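Local atomic coordinates of adenosine deaminase 1 (Arthrobacter aurescens, PDB entry 3RYS), a protein that probably catalyses the zinc-dependent hydrolytic deamination of adenine to hypoxanthine, a step of purine salvage and nitrogen catabolism. Residues 223-228 with 254-259; 263-268 with 275-280. All blocks are in the same frame, centred on the assembly; numbering follows the deposited sequence.

Interaction 1 (223-228 with 254-259). With ADE (adenine), chain D.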
loop_
_atom_site.group_PDB
_atom_site.type_symbol
_atom_site.label_atom_id
_atom_site.label_comp_id
_atom_site.label_asym_id
_atom_site.label_seq_id
_atom_site.Cartn_x
_atom_site.Cartn_y
_atom_site.Cartn_z
ATOM N N HIS A 223 -2.879 5.147 5.706
ATOM C CA HIS A 223 -4.279 5.440 6.015
ATOM C C HIS A 223 -4.403 6.774 6.767
ATOM O O HIS A 223 -4.499 7.834 6.149
ATOM C CB HIS A 223 -4.949 4.294 6.784
ATOM C CG HIS A 223 -5.177 3.065 5.959
ATOM N ND1 HIS A 223 -6.000 3.052 4.853
ATOM C CD2 HIS A 223 -4.696 1.803 6.082
ATOM C CE1 HIS A 223 -6.007 1.841 4.324
ATOM N NE2 HIS A 223 -5.229 1.063 5.053
ATOM N N GLY A 224 -4.401 6.717 8.094
ATOM C CA GLY A 224 -4.395 7.918 8.912
ATOM C C GLY A 224 -5.697 8.701 8.962
ATOM O O GLY A 224 -5.737 9.799 9.511
ATOM N N ILE A 225 -6.770 8.145 8.409
ATOM C CA ILE A 225 -8.025 8.885 8.322
ATOM C C ILE A 225 -8.665 9.194 9.679
ATOM O O ILE A 225 -9.433 10.152 9.806
ATOM C CB ILE A 225 -9.056 8.174 7.429
ATOM C CG1 ILE A 225 -9.374 6.786 7.987
ATOM C CG2 ILE A 225 -8.555 8.092 5.991
ATOM C CD1 ILE A 225 -10.669 6.201 7.450
ATOM N N ARG A 226 -8.356 8.391 10.693
ATOM C CA ARG A 226 -8.946 8.614 12.012
ATOM C C ARG A 226 -8.274 9.758 12.770
ATOM O O ARG A 226 -8.663 10.086 13.890
ATOM C CB ARG A 226 -8.969 7.333 12.845
ATOM C CG ARG A 226 -10.051 6.357 12.412
ATOM C CD ARG A 226 -10.315 5.319 13.480
ATOM N NE ARG A 226 -10.828 5.928 14.703
ATOM C CZ ARG A 226 -10.914 5.301 15.873
ATOM N NH1 ARG A 226 -10.511 4.043 15.982
ATOM N NH2 ARG A 226 -11.394 5.936 16.936
ATOM N N CYS A 227 -7.279 10.377 12.145
ATOM C CA CYS A 227 -6.625 11.533 12.737
ATOM C C CYS A 227 -7.617 12.682 12.851
ATOM O O CYS A 227 -7.458 13.574 13.682
ATOM C CB CYS A 227 -5.437 11.972 11.882
ATOM S SG CYS A 227 -5.923 12.786 10.347
ATOM N N MET A 228 -8.647 12.653 12.011
ATOM C CA MET A 228 -9.642 13.716 11.987
ATOM C C MET A 228 -10.392 13.839 13.314
ATOM O O MET A 228 -11.095 14.818 13.546
ATOM C CB MET A 228 -10.629 13.492 10.839
ATOM C CG MET A 228 -10.020 13.606 9.443
ATOM S SD MET A 228 -9.653 15.307 8.954
ATOM C CE MET A 228 -8.024 15.528 9.650
ATOM N N LEU A 254 -14.029 -1.724 3.447
ATOM C CA LEU A 254 -13.763 -2.294 4.766
ATOM C C LEU A 254 -14.688 -1.684 5.808
ATOM O O LEU A 254 -14.603 -2.003 6.994
ATOM C CB LEU A 254 -12.303 -2.084 5.177
ATOM C CG LEU A 254 -11.247 -2.880 4.411
ATOM C CD1 LEU A 254 -9.917 -2.793 5.130
ATOM C CD2 LEU A 254 -11.679 -4.330 4.255
ATOM N N ARG A 255 -15.559 -0.791 5.348
ATOM C CA ARG A 255 -16.585 -0.175 6.189
ATOM C C ARG A 255 -16.038 0.835 7.206
ATOM O O ARG A 255 -16.743 1.234 8.126
ATOM C CB ARG A 255 -17.436 -1.241 6.891
ATOM C CG ARG A 255 -17.827 -2.418 6.011
ATOM C CD ARG A 255 -18.362 -1.991 4.647
ATOM N NE ARG A 255 -19.651 -1.307 4.718
ATOM C CZ ARG A 255 -19.863 -0.056 4.316
ATOM N NH1 ARG A 255 -18.869 0.660 3.811
ATOM N NH2 ARG A 255 -21.070 0.483 4.414
ATOM N N ALA A 256 -14.787 1.249 7.035
ATOM C CA ALA A 256 -14.238 2.332 7.844
ATOM C C ALA A 256 -14.967 3.618 7.489
ATOM O O ALA A 256 -15.143 4.499 8.329
ATOM C CB ALA A 256 -12.748 2.483 7.602
ATOM N N VAL A 257 -15.385 3.709 6.229
ATOM C CA VAL A 257 -16.196 4.816 5.734
ATOM C C VAL A 257 -17.443 4.235 5.077
ATOM O O VAL A 257 -17.355 3.282 4.300
ATOM C CB VAL A 257 -15.427 5.674 4.703
ATOM C CG1 VAL A 257 -16.353 6.687 4.060
ATOM C CG2 VAL A 257 -14.250 6.374 5.360
ATOM N N ASP A 258 -18.604 4.799 5.389
ATOM C CA ASP A 258 -19.860 4.219 4.928
ATOM C C ASP A 258 -19.941 4.199 3.407
ATOM O O ASP A 258 -19.993 3.134 2.793
ATOM C CB ASP A 258 -21.051 4.974 5.515
ATOM C CG ASP A 258 -22.378 4.347 5.141
ATOM O OD1 ASP A 258 -23.422 5.015 5.310
ATOM O OD2 ASP A 258 -22.378 3.187 4.675
ATOM N N LYS A 259 -19.964 5.383 2.808
ATOM C CA LYS A 259 -19.963 5.517 1.358
ATOM C C LYS A 259 -18.803 6.401 0.927
ATOM O O LYS A 259 -18.310 7.220 1.703
ATOM C CB LYS A 259 -21.281 6.116 0.869
ATOM C CG LYS A 259 -22.483 5.201 1.051
ATOM C CD LYS A 259 -23.776 5.996 1.152
ATOM C CE LYS A 259 -24.064 6.771 -0.123
ATOM N NZ LYS A 259 -25.182 7.741 0.072
HETATM N N9 ADE D . -2.876 -5.819 5.321
HETATM C C8 ADE D . -3.056 -5.611 3.979
HETATM N N7 ADE D . -3.710 -4.507 3.686
HETATM C C5 ADE D . -3.981 -3.955 4.930
HETATM C C6 ADE D . -4.654 -2.776 5.317
HETATM N N6 ADE D . -5.194 -1.921 4.440
HETATM N N1 ADE D . -4.751 -2.514 6.641
HETATM C C2 ADE D . -4.209 -3.378 7.512
HETATM N N3 ADE D . -3.553 -4.516 7.271
HETATM C C4 ADE D . -3.475 -4.749 5.949
#
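The carbonyl oxygen of Asp258 is held by both terminal nitrogens of Arg255: NH1 lies 2.9 Å from Asp258 O and NH2 a longer 3.3 Å from it, the two approaching from opposite faces of the carbonyl plane. NH2 also forms a salt bridge with Asp258 OD2, which uses the lone pair turned away from its sister oxygen. Arginine suits this place because one flat group can serve both a backbone and a carboxylate acceptor. Arg255 is the first residue past helix 248-253; its positive phi, with two bonds back into the last turn, makes a Schellman motif. The turn that follows presents Ala256 and Val257 to Ile225. Ile225 CD1 is 4.1 Å from Val257 CG2 and 4.3 Å from Ala256 CB; its CG1 sits between the backbone N and the carbonyl carbon (chi1 60°), which sends CD1 across to the other loop. This is a small apolar join between two loops of the TIM barrel of the metal-dependent hydrolases, one following strand 220-221 and the other helix 248-253. Gly224 accommodates a positive phi, and its O receives Cys227 N as the 3-10 turn begins. From the same loop His223, edge-on, brings NE2 to 3.0 Å from N6 of adenine, while its ring packs against His19 and His199. Replacing this imidazole with the methyl of an alanine is likely to leave N6 without the ring edge that His223 sets beside it and those two histidine rings less firmly packed.

Interaction 2 (263-268 with 275-280). With ZN (zinc ion), chain C; ADE (adenine), chain D.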
loop_
_atom_site.group_PDB
_atom_site.type_symbol
_atom_site.label_atom_id
_atom_site.label_comp_id
_atom_site.label_asym_id
_atom_site.label_seq_id
_atom_site.Cartn_x
_atom_site.Cartn_y
_atom_site.Cartn_z
ATOM N N HIS A 263 -16.270 10.233 2.372
ATOM C CA HIS A 263 -14.840 10.155 2.663
ATOM C C HIS A 263 -14.211 11.512 2.986
ATOM O O HIS A 263 -14.488 12.503 2.312
ATOM C CB HIS A 263 -14.082 9.480 1.526
ATOM C CG HIS A 263 -12.784 8.878 1.955
ATOM N ND1 HIS A 263 -11.653 9.633 2.187
ATOM C CD2 HIS A 263 -12.438 7.594 2.212
ATOM C CE1 HIS A 263 -10.667 8.838 2.563
ATOM N NE2 HIS A 263 -11.118 7.596 2.586
ATOM N N PRO A 264 -13.353 11.549 4.019
ATOM C CA PRO A 264 -12.705 12.769 4.521
ATOM C C PRO A 264 -11.649 13.333 3.584
ATOM O O PRO A 264 -11.200 14.451 3.808
ATOM C CB PRO A 264 -12.012 12.301 5.806
ATOM C CG PRO A 264 -12.617 10.972 6.133
ATOM C CD PRO A 264 -13.001 10.372 4.830
ATOM N N LEU A 265 -11.251 12.580 2.564
ATOM C CA LEU A 265 -10.158 13.011 1.690
ATOM C C LEU A 265 -10.239 14.475 1.234
ATOM O O LEU A 265 -9.260 15.210 1.345
ATOM C CB LEU A 265 -10.014 12.088 0.479
ATOM C CG LEU A 265 -8.800 12.481 -0.360
ATOM C CD1 LEU A 265 -7.536 12.258 0.446
ATOM C CD2 LEU A 265 -8.752 11.717 -1.672
ATOM N N PRO A 266 -11.403 14.902 0.712
ATOM C CA PRO A 266 -11.519 16.296 0.264
ATOM C C PRO A 266 -11.183 17.277 1.384
ATOM O O PRO A 266 -10.409 18.205 1.175
ATOM C CB PRO A 266 -13.000 16.423 -0.113
ATOM C CG PRO A 266 -13.450 15.038 -0.392
ATOM C CD PRO A 266 -12.653 14.145 0.508
ATOM N N GLU A 267 -11.767 17.061 2.558
ATOM C CA GLU A 267 -11.540 17.925 3.710
ATOM C C GLU A 267 -10.078 17.884 4.163
ATOM O O GLU A 267 -9.509 18.911 4.553
ATOM C CB GLU A 267 -12.469 17.526 4.864
ATOM C CG GLU A 267 -12.314 18.380 6.121
ATOM C CD GLU A 267 -13.247 17.957 7.256
ATOM O OE1 GLU A 267 -13.904 16.899 7.140
ATOM O OE2 GLU A 267 -13.321 18.686 8.268
ATOM N N MET A 268 -9.478 16.694 4.104
ATOM C CA MET A 268 -8.085 16.498 4.504
ATOM C C MET A 268 -7.154 17.297 3.601
ATOM O O MET A 268 -6.187 17.914 4.061
ATOM C CB MET A 268 -7.707 15.013 4.453
ATOM C CG MET A 268 -8.451 14.135 5.449
ATOM S SD MET A 268 -8.150 12.370 5.203
ATOM C CE MET A 268 -6.588 12.145 6.060
ATOM N N VAL A 275 -1.758 14.547 1.941
ATOM C CA VAL A 275 -2.358 13.268 1.578
ATOM C C VAL A 275 -2.129 12.884 0.122
ATOM O O VAL A 275 -1.938 13.743 -0.744
ATOM C CB VAL A 275 -3.876 13.273 1.832
ATOM C CG1 VAL A 275 -4.172 13.213 3.327
ATOM C CG2 VAL A 275 -4.513 14.498 1.188
ATOM N N CYS A 276 -2.155 11.581 -0.137
ATOM C CA CYS A 276 -2.109 11.063 -1.496
ATOM C C CYS A 276 -3.044 9.865 -1.633
ATOM O O CYS A 276 -3.502 9.307 -0.635
ATOM C CB CYS A 276 -0.680 10.690 -1.898
ATOM S SG CYS A 276 0.062 9.342 -0.944
ATOM N N VAL A 277 -3.320 9.482 -2.875
ATOM C CA VAL A 277 -4.297 8.443 -3.185
ATOM C C VAL A 277 -3.618 7.117 -3.521
ATOM O O VAL A 277 -2.691 7.073 -4.331
ATOM C CB VAL A 277 -5.191 8.877 -4.364
ATOM C CG1 VAL A 277 -6.168 7.780 -4.737
ATOM C CG2 VAL A 277 -5.932 10.158 -4.013
ATOM N N ASN A 278 -4.089 6.043 -2.894
ATOM C CA ASN A 278 -3.509 4.715 -3.066
ATOM C C ASN A 278 -4.598 3.646 -3.170
ATOM O O ASN A 278 -5.712 3.841 -2.683
ATOM C CB ASN A 278 -2.572 4.391 -1.901
ATOM C CG ASN A 278 -1.515 5.463 -1.684
ATOM O OD1 ASN A 278 -1.784 6.518 -1.104
ATOM N ND2 ASN A 278 -0.300 5.188 -2.141
ATOM N N SER A 279 -4.284 2.517 -3.801
ATOM C CA SER A 279 -5.292 1.472 -3.986
ATOM C C SER A 279 -5.199 0.379 -2.918
ATOM O O SER A 279 -6.134 -0.410 -2.746
ATOM C CB SER A 279 -5.237 0.881 -5.403
ATOM O OG SER A 279 -4.026 0.192 -5.643
ATOM N N ASP A 280 -4.068 0.343 -2.211
ATOM C CA ASP A 280 -3.893 -0.513 -1.036
ATOM C C ASP A 280 -3.878 -2.009 -1.366
ATOM O O ASP A 280 -2.812 -2.620 -1.443
ATOM C CB ASP A 280 -4.964 -0.197 0.020
ATOM C CG ASP A 280 -4.671 -0.840 1.362
ATOM O OD1 ASP A 280 -5.601 -0.955 2.186
ATOM O OD2 ASP A 280 -3.509 -1.232 1.593
HETATM ZN ZN ZN C . -2.870 -1.210 3.795
HETATM N N9 ADE D . -2.876 -5.819 5.321
HETATM C C8 ADE D . -3.056 -5.611 3.979
HETATM N N7 ADE D . -3.710 -4.507 3.686
HETATM C C5 ADE D . -3.981 -3.955 4.930
HETATM C C6 ADE D . -4.654 -2.776 5.317
HETATM N N6 ADE D . -5.194 -1.921 4.440
HETATM N N1 ADE D . -4.751 -2.514 6.641
HETATM C C2 ADE D . -4.209 -3.378 7.512
HETATM N N3 ADE D . -3.553 -4.516 7.271
HETATM C C4 ADE D . -3.475 -4.749 5.949
#
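Helix 265-270 comes back along strand 275-277, and the two backbones are nearest at Met268 and Val275, whose CA atoms are 7.2 Å apart. The strand is the eighth of the TIM barrel and pairs in parallel with 244-246, so the helix lies in the beta-alpha-beta connection between them. No hydrogen bond joins the two segments; branched and flexible apolar side chains fill the space. Leu265 places its two methyls on two valines one residue apart, on the helix-covered outer side of the strand: CD1 is 3.8 Å from Val275 CG2, and CD2 is 4.0 Å from Val277 CG2. Its CG is anti to the backbone N (chi1 -175°), which carries the fork down to the strand. Met268 curls at its last torsion and lays CE 3.8 Å from CG1 of Val275, crossing it at about a right angle; thus each methyl of Val275 has its own partner. Valine suits the strand, its beta-branched shape being at home in extended backbone. Leu296 of helix 289-300 and Leu310 of helix 304-317 add to the packing. Ahead of the helix, His263 ND1 accepts from Leu265 N at 3.0 Å, nearly in the imidazole plane, a capping bond that a ring nitrogen can supply. Beyond the strand's C-terminal end, the chain delivers Asp280 to the metal, where it joins His19, His21 and His199: Asp280 OD2 binds the zinc ion at 2.3 Å.

Interaction 1 closes before interaction 2 opens, so the two follow in series along the chain, with centres about 9 Å apart on the same side of the protein. Together they span the chain from the end of strand 220-221, the sixth of the barrel, to just past strand 275-277, the eighth; the loop 254-259 comes after helix 248-253, and 263-268 leads into helix 265-270. They share a seam in which His263 packs on Ile225 and Val257, and Met228 meets Met268. At the other end both reach adenine, where His223 NE2 lies 3.5 Å from Asp280 OD1. Apolar packing behind the loops thus sits beside the site where zinc and substrate are bound.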